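Local coordinates for protein fumarate reductase iron-sulfur subunit (Mycolicibacterium smegmatis, PDB 7D6V) that probably relays electrons through its three iron-sulfur clusters from the subunit that oxidises succinate toward ubiquinone at the membrane end of succinate dehydrogenase, at residues 18-23 / 86-91; 26-31 / 37-42; 62-67 / 71-76; 118-123 / 127-132. One frame throughout, in Å; residues are numbered along the deposited sequence.

Interaction 1 (18-23 / 86-91); sequences GELHDY and VVTVTP
Thr88, which follows Val87 and its backbone pairing with Lys7 and Arg9 of strand 4-14, meets Leu20 methyl to methyl: Thr88 CG2 lies 3.9 Å from Leu20 CD2, with the other leucine methyl, CD1, a little farther off. The two side chains cross at about a right angle. Thr88 CG2 stands opposite its own backbone N across the CA-CB bond, which turns the methyl and not the hydroxyl to the leucine. The backbones stay well apart, Leu20 CA and Thr88 CA being 8.1 Å from each other, and no hydrogen bond joins the segments. This spacing reflects the beta-grasp fold of 2Fe-2S ferredoxin domains: strand 4-14 runs between the two segments, antiparallel to strand 17-27 and parallel to strand 86-87. Leu20, on the outer strand, packs on Arg9 and Trp11 of that middle strand and reaches the threonines beyond it. Two residues on from Thr88, Thr90 offers a second methyl, with CG2 3.8 Å from the same Leu20 CD2. Here the hydroxyl sits between the backbone N and the carbonyl carbon (chi1 73°), where it makes a weak hydrogen bond to Pro91 O and leaves CG2 to the leucine. Leu26 of the membrane anchor subunit packs on both threonines, and Ala19 of that subunit on Pro91.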
loop_
_atom_site.group_PDB
_atom_site.type_symbol
_atom_site.label_atom_id
_atom_site.label_comp_id
_atom_site.label_asym_id
_atom_site.label_seq_id
_atom_site.Cartn_x
_atom_site.Cartn_y
_atom_site.Cartn_z
ATOM N N GLY B 18 -25.266 18.607 0.836
ATOM C CA GLY B 18 -25.391 17.236 1.287
ATOM C C GLY B 18 -25.923 17.169 2.699
ATOM O O GLY B 18 -26.222 18.187 3.325
ATOM N N GLU B 19 -26.022 15.941 3.196
ATOM C CA GLU B 19 -26.697 15.658 4.453
ATOM C C GLU B 19 -26.340 14.250 4.895
ATOM O O GLU B 19 -26.002 13.399 4.070
ATOM C CB GLU B 19 -28.214 15.796 4.293
ATOM C CG GLU B 19 -28.974 16.074 5.560
ATOM C CD GLU B 19 -30.466 16.083 5.321
ATOM O OE1 GLU B 19 -30.892 15.619 4.244
ATOM O OE2 GLU B 19 -31.214 16.547 6.207
ATOM N N LEU B 20 -26.420 14.014 6.201
ATOM C CA LEU B 20 -26.286 12.667 6.734
ATOM C C LEU B 20 -27.631 11.957 6.678
ATOM O O LEU B 20 -28.681 12.570 6.890
ATOM C CB LEU B 20 -25.774 12.698 8.173
ATOM C CG LEU B 20 -24.385 13.281 8.433
ATOM C CD1 LEU B 20 -24.190 13.526 9.917
ATOM C CD2 LEU B 20 -23.301 12.376 7.900
ATOM N N HIS B 21 -27.595 10.658 6.388
ATOM C CA HIS B 21 -28.795 9.843 6.279
ATOM C C HIS B 21 -28.675 8.632 7.191
ATOM O O HIS B 21 -27.600 8.043 7.317
ATOM C CB HIS B 21 -29.027 9.397 4.834
ATOM C CG HIS B 21 -29.620 10.460 3.964
ATOM N ND1 HIS B 21 -28.882 11.512 3.466
ATOM C CD2 HIS B 21 -30.881 10.638 3.508
ATOM C CE1 HIS B 21 -29.661 12.290 2.740
ATOM N NE2 HIS B 21 -30.880 11.782 2.748
ATOM N N ASP B 22 -29.789 8.253 7.811
ATOM C CA ASP B 22 -29.821 7.176 8.792
ATOM C C ASP B 22 -30.221 5.869 8.118
ATOM O O ASP B 22 -31.310 5.771 7.546
ATOM C CB ASP B 22 -30.789 7.511 9.925
ATOM C CG ASP B 22 -30.244 8.567 10.863
ATOM O OD1 ASP B 22 -29.011 8.632 11.036
ATOM O OD2 ASP B 22 -31.046 9.331 11.434
ATOM N N TYR B 23 -29.345 4.871 8.196
ATOM C CA TYR B 23 -29.603 3.544 7.657
ATOM C C TYR B 23 -29.387 2.495 8.740
ATOM O O TYR B 23 -28.548 2.661 9.626
ATOM C CB TYR B 23 -28.697 3.240 6.458
ATOM C CG TYR B 23 -28.835 4.215 5.316
ATOM C CD1 TYR B 23 -27.851 5.157 5.060
ATOM C CD2 TYR B 23 -29.947 4.190 4.490
ATOM C CE1 TYR B 23 -27.974 6.048 4.016
ATOM C CE2 TYR B 23 -30.078 5.073 3.449
ATOM C CZ TYR B 23 -29.090 5.999 3.214
ATOM O OH TYR B 23 -29.224 6.883 2.169
ATOM N N VAL B 86 -23.822 4.722 17.219
ATOM C CA VAL B 86 -24.072 5.153 15.849
ATOM C C VAL B 86 -22.740 5.408 15.162
ATOM O O VAL B 86 -21.882 6.119 15.695
ATOM C CB VAL B 86 -24.958 6.407 15.817
ATOM C CG1 VAL B 86 -25.112 6.911 14.392
ATOM C CG2 VAL B 86 -26.314 6.111 16.423
ATOM N N VAL B 87 -22.563 4.830 13.977
ATOM C CA VAL B 87 -21.345 5.004 13.193
ATOM C C VAL B 87 -21.642 5.963 12.049
ATOM O O VAL B 87 -22.577 5.741 11.273
ATOM C CB VAL B 87 -20.822 3.656 12.669
ATOM C CG1 VAL B 87 -19.432 3.818 12.096
ATOM C CG2 VAL B 87 -20.818 2.627 13.781
ATOM N N THR B 88 -20.847 7.022 11.935
ATOM C CA THR B 88 -21.112 8.116 11.006
ATOM C C THR B 88 -20.014 8.163 9.952
ATOM O O THR B 88 -18.905 8.627 10.229
ATOM C CB THR B 88 -21.193 9.441 11.757
ATOM O OG1 THR B 88 -22.304 9.408 12.655
ATOM C CG2 THR B 88 -21.367 10.596 10.789
ATOM N N VAL B 89 -20.337 7.744 8.733
ATOM C CA VAL B 89 -19.361 7.642 7.654
ATOM C C VAL B 89 -19.551 8.825 6.713
ATOM O O VAL B 89 -20.636 9.015 6.150
ATOM C CB VAL B 89 -19.498 6.309 6.902
ATOM C CG1 VAL B 89 -18.297 6.082 6.000
ATOM C CG2 VAL B 89 -19.663 5.166 7.882
ATOM N N THR B 90 -18.494 9.602 6.530
ATOM C CA THR B 90 -18.468 10.784 5.683
ATOM C C THR B 90 -17.242 10.727 4.788
ATOM O O THR B 90 -16.279 10.015 5.086
ATOM C CB THR B 90 -18.439 12.079 6.511
ATOM O OG1 THR B 90 -17.146 12.248 7.098
ATOM C CG2 THR B 90 -19.493 12.055 7.600
ATOM N N PRO B 91 -17.249 11.457 3.674
ATOM C CA PRO B 91 -16.050 11.532 2.835
ATOM C C PRO B 91 -14.960 12.358 3.503
ATOM O O PRO B 91 -15.158 12.993 4.540
ATOM C CB PRO B 91 -16.555 12.204 1.559
ATOM C CG PRO B 91 -17.721 12.999 2.006
ATOM C CD PRO B 91 -18.377 12.187 3.074
#

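Interaction 2 (26-31 / 37-42); sequences EVNDGE and IHRLQA
A salt bridge between Glu31 and Arg39 ties the turn that leaves strand 17-27 to helix 33-43 of the 2Fe-2S ferredoxin domain. Glu31 OE1 lies 2.8 Å from Arg39 NH2, at the edge of the guanidinium and near its plane; the carboxylate and guanidinium planes are 13° apart. The hydrogen bond is weak, its N-H poorly aimed, so the attraction is probably mainly one of charge. OE2 of Glu31 is almost as near, 2.9 Å from the same Arg39 NH2. The arginine sends CG away from its backbone N (chi1 -164°), then bends at chi3 to bring its flat end across to the turn. Glu26 OE1 sits over one guanidinium face, 4.0 Å from Arg39 NH1, adding negative charge without a directed bond. Asn28 holds the two acids in place: its ND2 donates to Glu26 OE1 at 3.2 Å and to Glu31 OE2 at 3.1 Å, while its OD1 is bonded to Thr3. A type II turn from Asn28 to Glu31, with Gly30 in its third position, brings Glu31 back so that Asn28 ND2 can bridge the two acids. Leu257 of subunit A packs on both Glu31 and Arg39. On the sheet side of helix 33-43, Leu40 lies on Tyr23 and Val25 of strand 17-27, and Val27 of the same strand touches Ile36 of the helix.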
loop_
_atom_site.group_PDB
_atom_site.type_symbol
_atom_site.label_atom_id
_atom_site.label_comp_id
_atom_site.label_asym_id
_atom_site.label_seq_id
_atom_site.Cartn_x
_atom_site.Cartn_y
_atom_site.Cartn_z
ATOM N N GLU B 26 -27.503 -4.928 8.908
ATOM C CA GLU B 26 -27.138 -6.093 9.700
ATOM C C GLU B 26 -25.624 -6.271 9.722
ATOM O O GLU B 26 -24.975 -6.263 8.673
ATOM C CB GLU B 26 -27.810 -7.336 9.124
ATOM C CG GLU B 26 -27.480 -8.622 9.839
ATOM C CD GLU B 26 -27.499 -9.815 8.905
ATOM O OE1 GLU B 26 -26.540 -9.969 8.121
ATOM O OE2 GLU B 26 -28.472 -10.597 8.954
ATOM N N VAL B 27 -25.064 -6.436 10.918
ATOM C CA VAL B 27 -23.625 -6.578 11.110
ATOM C C VAL B 27 -23.344 -7.960 11.683
ATOM O O VAL B 27 -23.999 -8.384 12.639
ATOM C CB VAL B 27 -23.064 -5.482 12.032
ATOM C CG1 VAL B 27 -21.583 -5.700 12.283
ATOM C CG2 VAL B 27 -23.297 -4.118 11.424
ATOM N N ASN B 28 -22.380 -8.657 11.093
ATOM C CA ASN B 28 -21.907 -9.936 11.598
ATOM C C ASN B 28 -20.540 -9.773 12.257
ATOM O O ASN B 28 -19.846 -8.773 12.075
ATOM C CB ASN B 28 -21.830 -10.972 10.474
ATOM C CG ASN B 28 -23.184 -11.303 9.895
ATOM O OD1 ASN B 28 -23.956 -12.052 10.488
ATOM N ND2 ASN B 28 -23.479 -10.751 8.726
ATOM N N ASP B 29 -20.162 -10.782 13.037
ATOM C CA ASP B 29 -18.866 -10.773 13.701
ATOM C C ASP B 29 -17.741 -10.894 12.680
ATOM O O ASP B 29 -17.782 -11.752 11.796
ATOM C CB ASP B 29 -18.781 -11.913 14.711
ATOM C CG ASP B 29 -19.584 -11.645 15.965
ATOM O OD1 ASP B 29 -19.345 -10.610 16.621
ATOM O OD2 ASP B 29 -20.457 -12.473 16.296
ATOM N N GLY B 30 -16.739 -10.030 12.804
ATOM C CA GLY B 30 -15.568 -10.101 11.956
ATOM C C GLY B 30 -15.639 -9.332 10.658
ATOM O O GLY B 30 -14.840 -9.603 9.755
ATOM N N GLU B 31 -16.555 -8.380 10.528
ATOM C CA GLU B 31 -16.729 -7.626 9.297
ATOM C C GLU B 31 -16.204 -6.209 9.463
ATOM O O GLU B 31 -16.305 -5.619 10.538
ATOM C CB GLU B 31 -18.198 -7.585 8.885
ATOM C CG GLU B 31 -18.745 -8.933 8.485
ATOM C CD GLU B 31 -20.199 -8.871 8.111
ATOM O OE1 GLU B 31 -20.809 -7.798 8.292
ATOM O OE2 GLU B 31 -20.735 -9.890 7.633
ATOM N N ILE B 37 -20.912 -1.292 4.100
ATOM C CA ILE B 37 -21.241 -0.397 2.995
ATOM C C ILE B 37 -21.658 -1.197 1.767
ATOM O O ILE B 37 -22.599 -0.827 1.058
ATOM C CB ILE B 37 -20.053 0.536 2.695
ATOM C CG1 ILE B 37 -19.713 1.373 3.926
ATOM C CG2 ILE B 37 -20.363 1.439 1.520
ATOM C CD1 ILE B 37 -20.769 2.386 4.292
ATOM N N HIS B 38 -20.960 -2.301 1.492
ATOM C CA HIS B 38 -21.322 -3.150 0.361
ATOM C C HIS B 38 -22.705 -3.763 0.544
ATOM O O HIS B 38 -23.487 -3.848 -0.411
ATOM C CB HIS B 38 -20.276 -4.246 0.174
ATOM C CG HIS B 38 -18.989 -3.758 -0.411
ATOM N ND1 HIS B 38 -17.843 -4.521 -0.426
ATOM C CD2 HIS B 38 -18.667 -2.582 -1.000
ATOM C CE1 HIS B 38 -16.870 -3.837 -0.999
ATOM N NE2 HIS B 38 -17.344 -2.657 -1.356
ATOM N N ARG B 39 -23.018 -4.213 1.760
ATOM C CA ARG B 39 -24.347 -4.752 2.029
ATOM C C ARG B 39 -25.420 -3.685 1.854
ATOM O O ARG B 39 -26.495 -3.955 1.303
ATOM C CB ARG B 39 -24.402 -5.342 3.435
ATOM C CG ARG B 39 -25.589 -6.255 3.662
ATOM C CD ARG B 39 -25.707 -6.676 5.110
ATOM N NE ARG B 39 -24.404 -6.925 5.717
ATOM C CZ ARG B 39 -23.738 -8.070 5.618
ATOM N NH1 ARG B 39 -24.247 -9.079 4.927
ATOM N NH2 ARG B 39 -22.560 -8.205 6.206
ATOM N N LEU B 40 -25.145 -2.465 2.316
ATOM C CA LEU B 40 -26.090 -1.369 2.127
ATOM C C LEU B 40 -26.285 -1.058 0.647
ATOM O O LEU B 40 -27.401 -0.757 0.211
ATOM C CB LEU B 40 -25.602 -0.136 2.884
ATOM C CG LEU B 40 -26.535 1.069 2.935
ATOM C CD1 LEU B 40 -27.775 0.749 3.739
ATOM C CD2 LEU B 40 -25.808 2.266 3.515
ATOM N N GLN B 41 -25.207 -1.115 -0.134
ATOM C CA GLN B 41 -25.316 -0.913 -1.576
ATOM C C GLN B 41 -26.171 -1.989 -2.226
ATOM O O GLN B 41 -27.020 -1.693 -3.073
ATOM C CB GLN B 41 -23.927 -0.904 -2.207
ATOM C CG GLN B 41 -23.404 0.464 -2.549
ATOM C CD GLN B 41 -22.085 0.398 -3.274
ATOM O OE1 GLN B 41 -21.425 -0.638 -3.286
ATOM N NE2 GLN B 41 -21.692 1.502 -3.891
ATOM N N ALA B 42 -25.955 -3.247 -1.851
ATOM C CA ALA B 42 -26.664 -4.348 -2.483
ATOM C C ALA B 42 -28.089 -4.513 -1.978
ATOM O O ALA B 42 -28.864 -5.246 -2.600
ATOM C CB ALA B 42 -25.894 -5.653 -2.280
#

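Interaction 3 (62-67 / 71-76); sequences CSAEIN and RLMCMT. With FES (Fe2/s2 (inorganic) cluster), chain E.
Cys62 and Cys74 hold the same iron of the 2Fe-2S cluster: FE2 is 2.5 Å from Cys62 SG and 2.6 Å from Cys74 SG. Both sulfurs sit between the backbone N and the carbonyl carbon of their own residue (chi1 80° and 89°), from where each reaches the iron. Cys54 and Cys59 belong to the same pocket, consistent with their binding the second iron as in plant-type ferredoxins. Around this first shell, Cys74 N donates to Cys62 SG over 3.1 Å in a nearly straight bond (166°), and Met73 N bonds to Cys62 O at 2.9 Å. Behind them lies a beta hairpin, strands 63-65 and 70-72, in which Ala64 and Arg71 form a hydrogen-bonded antiparallel pair and Ser63 and Leu72 a non-hydrogen-bonded one. Thr76 OG1 donates to Leu72 O at 2.7 Å, and Met75 N reaches that oxygen from the opposite face, fixing the turn that carries Cys74. Farther from the cluster, Ile66 packs across the two segments: its CD1 lies 3.5 Å from Met73 CG and its CG1 3.5 Å from Arg71 CB. On the other face of the hairpin, Ser63 OG is bonded to Cys148 O, next to the 4Fe-4S cluster. The N-H directed at Cys62 SG would draw charge from that thiolate and so probably favours the reduced state, while the link through Ser63 is consistent with a short path for electrons between the two clusters.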
loop_
_atom_site.group_PDB
_atom_site.type_symbol
_atom_site.label_atom_id
_atom_site.label_comp_id
_atom_site.label_asym_id
_atom_site.label_seq_id
_atom_site.Cartn_x
_atom_site.Cartn_y
_atom_site.Cartn_z
ATOM N N CYS B 62 -10.184 3.209 -0.468
ATOM C CA CYS B 62 -11.264 3.373 0.507
ATOM C C CYS B 62 -11.048 4.339 1.667
ATOM O O CYS B 62 -11.530 4.093 2.773
ATOM C CB CYS B 62 -11.679 2.004 1.057
ATOM S SG CYS B 62 -10.598 1.362 2.356
ATOM N N SER B 63 -10.335 5.432 1.430
ATOM C CA SER B 63 -10.140 6.415 2.486
ATOM C C SER B 63 -11.441 7.154 2.774
ATOM O O SER B 63 -12.103 7.650 1.858
ATOM C CB SER B 63 -9.051 7.406 2.088
ATOM O OG SER B 63 -7.832 6.741 1.821
ATOM N N ALA B 64 -11.807 7.230 4.049
ATOM C CA ALA B 64 -12.970 7.994 4.478
ATOM C C ALA B 64 -12.709 8.485 5.894
ATOM O O ALA B 64 -11.606 8.338 6.423
ATOM C CB ALA B 64 -14.246 7.150 4.381
ATOM N N GLU B 65 -13.720 9.083 6.511
ATOM C CA GLU B 65 -13.661 9.480 7.916
ATOM C C GLU B 65 -14.746 8.691 8.636
ATOM O O GLU B 65 -15.933 9.013 8.530
ATOM C CB GLU B 65 -13.826 10.985 8.067
ATOM C CG GLU B 65 -12.740 11.764 7.348
ATOM C CD GLU B 65 -12.785 13.246 7.630
ATOM O OE1 GLU B 65 -13.537 13.659 8.535
ATOM O OE2 GLU B 65 -12.068 14.000 6.943
ATOM N N ILE B 66 -14.331 7.660 9.373
ATOM C CA ILE B 66 -15.253 6.595 9.754
ATOM C C ILE B 66 -16.147 7.021 10.906
ATOM O O ILE B 66 -17.351 6.748 10.898
ATOM C CB ILE B 66 -14.477 5.309 10.084
ATOM C CG1 ILE B 66 -13.945 4.683 8.799
ATOM C CG2 ILE B 66 -15.366 4.325 10.814
ATOM C CD1 ILE B 66 -14.986 4.569 7.729
ATOM N N ASN B 67 -15.586 7.634 11.940
ATOM C CA ASN B 67 -16.418 8.200 12.995
ATOM C C ASN B 67 -15.816 9.523 13.460
ATOM O O ASN B 67 -15.713 9.807 14.653
ATOM C CB ASN B 67 -16.591 7.199 14.134
ATOM C CG ASN B 67 -17.731 7.559 15.052
ATOM O OD1 ASN B 67 -18.384 8.581 14.872
ATOM N ND2 ASN B 67 -17.998 6.700 16.025
ATOM N N ARG B 71 -9.779 7.086 8.225
ATOM C CA ARG B 71 -9.485 5.663 8.236
ATOM C C ARG B 71 -9.616 5.092 6.830
ATOM O O ARG B 71 -10.064 5.760 5.895
ATOM C CB ARG B 71 -10.428 4.904 9.179
ATOM C CG ARG B 71 -10.363 5.298 10.640
ATOM C CD ARG B 71 -9.018 4.959 11.234
ATOM N NE ARG B 71 -8.698 3.547 11.058
ATOM C CZ ARG B 71 -9.078 2.580 11.885
ATOM N NH1 ARG B 71 -9.804 2.865 12.956
ATOM N NH2 ARG B 71 -8.735 1.325 11.634
ATOM N N LEU B 72 -9.198 3.837 6.694
ATOM C CA LEU B 72 -9.549 3.014 5.547
ATOM C C LEU B 72 -10.781 2.194 5.902
ATOM O O LEU B 72 -10.835 1.584 6.972
ATOM C CB LEU B 72 -8.400 2.088 5.152
ATOM C CG LEU B 72 -7.101 2.694 4.627
ATOM C CD1 LEU B 72 -6.059 1.607 4.479
ATOM C CD2 LEU B 72 -7.329 3.401 3.305
ATOM N N MET B 73 -11.772 2.191 5.009
ATOM C CA MET B 73 -13.006 1.470 5.294
ATOM C C MET B 73 -12.783 -0.035 5.333
ATOM O O MET B 73 -13.442 -0.736 6.107
ATOM C CB MET B 73 -14.072 1.830 4.262
ATOM C CG MET B 73 -14.729 3.174 4.511
ATOM S SD MET B 73 -16.030 3.588 3.340
ATOM C CE MET B 73 -15.060 4.100 1.929
ATOM N N CYS B 74 -11.843 -0.525 4.532
ATOM C CA CYS B 74 -11.550 -1.956 4.474
ATOM C C CYS B 74 -10.693 -2.459 5.639
ATOM O O CYS B 74 -10.405 -3.653 5.729
ATOM C CB CYS B 74 -10.878 -2.307 3.144
ATOM S SG CYS B 74 -9.074 -2.190 3.163
ATOM N N MET B 75 -10.290 -1.555 6.526
ATOM C CA MET B 75 -9.472 -1.929 7.668
ATOM C C MET B 75 -10.090 -1.566 9.011
ATOM O O MET B 75 -9.455 -1.796 10.044
ATOM C CB MET B 75 -8.084 -1.285 7.560
ATOM C CG MET B 75 -7.255 -1.785 6.390
ATOM S SD MET B 75 -6.907 -3.549 6.440
ATOM C CE MET B 75 -5.785 -3.639 7.828
ATOM N N THR B 76 -11.300 -1.016 9.036
ATOM C CA THR B 76 -11.939 -0.604 10.280
ATOM C C THR B 76 -12.812 -1.745 10.791
ATOM O O THR B 76 -13.764 -2.150 10.122
ATOM C CB THR B 76 -12.759 0.665 10.073
ATOM O OG1 THR B 76 -11.961 1.635 9.385
ATOM C CG2 THR B 76 -13.193 1.243 11.406
HETATM FE FE1 FES E . -7.683 -0.874 -1.365
HETATM FE FE2 FES E . -9.074 -0.355 1.376
HETATM S S1 FES E . -9.805 -0.905 -0.663
HETATM S S2 FES E . -7.076 0.164 0.519
#

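Interaction 4 (118-123 / 127-132); sequences FTPPKD and GEYRMQ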
loop_
_atom_site.group_PDB
_atom_site.type_symbol
_atom_site.label_atom_id
_atom_site.label_comp_id
_atom_site.label_asym_id
_atom_site.label_seq_id
_atom_site.Cartn_x
_atom_site.Cartn_y
_atom_site.Cartn_z
ATOM N N PHE B 118 13.683 10.839 -9.492
ATOM C CA PHE B 118 14.964 10.200 -9.232
ATOM C C PHE B 118 15.931 10.462 -10.378
ATOM O O PHE B 118 15.598 10.258 -11.548
ATOM C CB PHE B 118 14.763 8.698 -9.033
ATOM C CG PHE B 118 16.034 7.903 -9.077
ATOM C CD1 PHE B 118 16.307 7.073 -10.148
ATOM C CD2 PHE B 118 16.951 7.980 -8.048
ATOM C CE1 PHE B 118 17.469 6.342 -10.192
ATOM C CE2 PHE B 118 18.115 7.251 -8.089
ATOM C CZ PHE B 118 18.374 6.430 -9.160
ATOM N N THR B 119 17.126 10.923 -10.037
ATOM C CA THR B 119 18.165 11.209 -11.025
ATOM C C THR B 119 19.402 10.380 -10.720
ATOM O O THR B 119 20.123 10.681 -9.752
ATOM C CB THR B 119 18.511 12.697 -11.034
ATOM O OG1 THR B 119 17.303 13.467 -11.049
ATOM C CG2 THR B 119 19.330 13.043 -12.259
ATOM N N PRO B 120 19.686 9.337 -11.491
ATOM C CA PRO B 120 20.902 8.561 -11.272
ATOM C C PRO B 120 22.092 9.226 -11.939
ATOM O O PRO B 120 21.919 10.138 -12.761
ATOM C CB PRO B 120 20.575 7.215 -11.928
ATOM C CG PRO B 120 19.637 7.571 -13.026
ATOM C CD PRO B 120 18.856 8.777 -12.572
ATOM N N PRO B 121 23.315 8.819 -11.600
ATOM C CA PRO B 121 24.479 9.319 -12.340
ATOM C C PRO B 121 24.390 8.927 -13.806
ATOM O O PRO B 121 23.949 7.827 -14.147
ATOM C CB PRO B 121 25.661 8.638 -11.643
ATOM C CG PRO B 121 25.154 8.297 -10.288
ATOM C CD PRO B 121 23.705 7.979 -10.457
ATOM N N LYS B 122 24.809 9.836 -14.682
ATOM C CA LYS B 122 24.679 9.585 -16.116
ATOM C C LYS B 122 25.922 8.910 -16.686
ATOM O O LYS B 122 26.459 9.298 -17.722
ATOM C CB LYS B 122 24.379 10.890 -16.843
ATOM C CG LYS B 122 23.087 11.552 -16.401
ATOM C CD LYS B 122 21.895 10.639 -16.657
ATOM C CE LYS B 122 20.638 11.160 -15.980
ATOM N NZ LYS B 122 20.672 10.953 -14.510
ATOM N N ASP B 123 26.380 7.876 -15.987
ATOM C CA ASP B 123 27.307 6.891 -16.536
ATOM C C ASP B 123 26.976 5.468 -16.125
ATOM O O ASP B 123 27.426 4.532 -16.796
ATOM C CB ASP B 123 28.749 7.208 -16.119
ATOM C CG ASP B 123 28.934 7.217 -14.614
ATOM O OD1 ASP B 123 27.934 7.391 -13.888
ATOM O OD2 ASP B 123 30.082 7.043 -14.158
ATOM N N GLY B 127 22.629 -2.771 -15.091
ATOM C CA GLY B 127 23.083 -3.900 -14.312
ATOM C C GLY B 127 24.222 -3.621 -13.359
ATOM O O GLY B 127 24.668 -4.534 -12.658
ATOM N N GLU B 128 24.707 -2.381 -13.300
ATOM C CA GLU B 128 25.907 -2.044 -12.548
ATOM C C GLU B 128 25.617 -1.249 -11.280
ATOM O O GLU B 128 26.550 -0.733 -10.661
ATOM C CB GLU B 128 26.884 -1.276 -13.439
ATOM N N TYR B 129 24.354 -1.138 -10.880
ATOM C CA TYR B 129 24.023 -0.454 -9.638
ATOM C C TYR B 129 24.479 -1.278 -8.440
ATOM O O TYR B 129 24.341 -2.503 -8.423
ATOM C CB TYR B 129 22.519 -0.200 -9.551
ATOM C CG TYR B 129 22.009 0.945 -10.399
ATOM C CD1 TYR B 129 22.414 1.104 -11.715
ATOM C CD2 TYR B 129 21.108 1.863 -9.880
ATOM C CE1 TYR B 129 21.947 2.144 -12.484
ATOM C CE2 TYR B 129 20.634 2.908 -10.643
ATOM C CZ TYR B 129 21.057 3.043 -11.944
ATOM O OH TYR B 129 20.587 4.083 -12.707
ATOM N N ARG B 130 25.025 -0.599 -7.433
ATOM C CA ARG B 130 25.454 -1.251 -6.200
ATOM C C ARG B 130 24.992 -0.416 -5.018
ATOM O O ARG B 130 25.373 0.752 -4.898
ATOM C CB ARG B 130 26.974 -1.431 -6.155
ATOM C CG ARG B 130 27.535 -2.325 -7.234
ATOM C CD ARG B 130 27.148 -3.774 -7.027
ATOM N NE ARG B 130 27.564 -4.589 -8.162
ATOM C CZ ARG B 130 26.764 -4.952 -9.157
ATOM N NH1 ARG B 130 25.494 -4.577 -9.159
ATOM N NH2 ARG B 130 27.232 -5.687 -10.152
ATOM N N MET B 131 24.180 -1.009 -4.150
ATOM C CA MET B 131 23.719 -0.350 -2.939
ATOM C C MET B 131 23.737 -1.341 -1.789
ATOM O O MET B 131 23.338 -2.496 -1.951
ATOM C CB MET B 131 22.305 0.220 -3.110
ATOM C CG MET B 131 22.166 1.230 -4.234
ATOM S SD MET B 131 20.484 1.830 -4.434
ATOM C CE MET B 131 19.818 0.587 -5.530
ATOM N N GLN B 132 24.202 -0.890 -0.632
ATOM C CA GLN B 132 24.150 -1.692 0.579
ATOM C C GLN B 132 22.804 -1.506 1.274
ATOM O O GLN B 132 22.124 -0.494 1.103
ATOM C CB GLN B 132 25.297 -1.322 1.519
ATOM C CG GLN B 132 26.679 -1.513 0.912
ATOM C CD GLN B 132 27.012 -2.970 0.654
ATOM O OE1 GLN B 132 26.641 -3.848 1.427
ATOM N NE2 GLN B 132 27.717 -3.231 -0.438
#
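Tyr129 lays its hydroxyl end against the ring of Pro120, with OH 3.2 Å from Pro120 CB and 3.6 Å from Pro120 CG. The proline meets the tyrosine obliquely, and CZ of Tyr129 follows at 4.2 Å from Pro120 CB. Tyr129 CG stands opposite the carbonyl carbon (chi1 -77°), and from there the ring extends across the gap between the two loop segments, whose nearest CA atoms, those of Pro120 and Tyr129, are 9.7 Å apart. Phe118 comes to the CE2 edge of the tyrosine ring: its CZ is 4.4 Å from Tyr129 CE2, each atom lying near the plane of the other ring, so the two aromatics meet edge to edge and do not stack. Pro120 N lies over one face of the Phe118 ring. No hydrogen bond crosses between the segments; Tyr129 meets both partners by van der Waals contact alone. Thr103 of subunit A packs on both Phe118 and Tyr129, and Arg110 of subunit A is bonded to Met131 O. The whole loop links helix 107-112 to helix 133-142, and it rests on the connection between helices 171-181 and 191-196, where His183 meets the Phe118 ring, Leu185 touches Tyr129 and Asp186 accepts from Thr119 N.

How the interactions relate
Interactions 1, 2 and 3 share the 2Fe-2S domain, their centres 13 to 15 Å apart. Interactions 1 and 2 both use strand 17-27 and touch where Tyr23 packs on Leu40; interactions 1 and 3 meet through a probable hydrogen bond from Glu65 N to Thr90 O. Along the chain, interactions 2 and 3 follow one another between the two halves of interaction 1; their nearest atoms come within about 4 Å without touching. Interaction 4 comes last, across the chain's centre, its centre about 39 to 51 Å from theirs. Subunit A reaches interactions 2, 3 and 4, consistent with the iron-sulfur subunit lying against it at both ends.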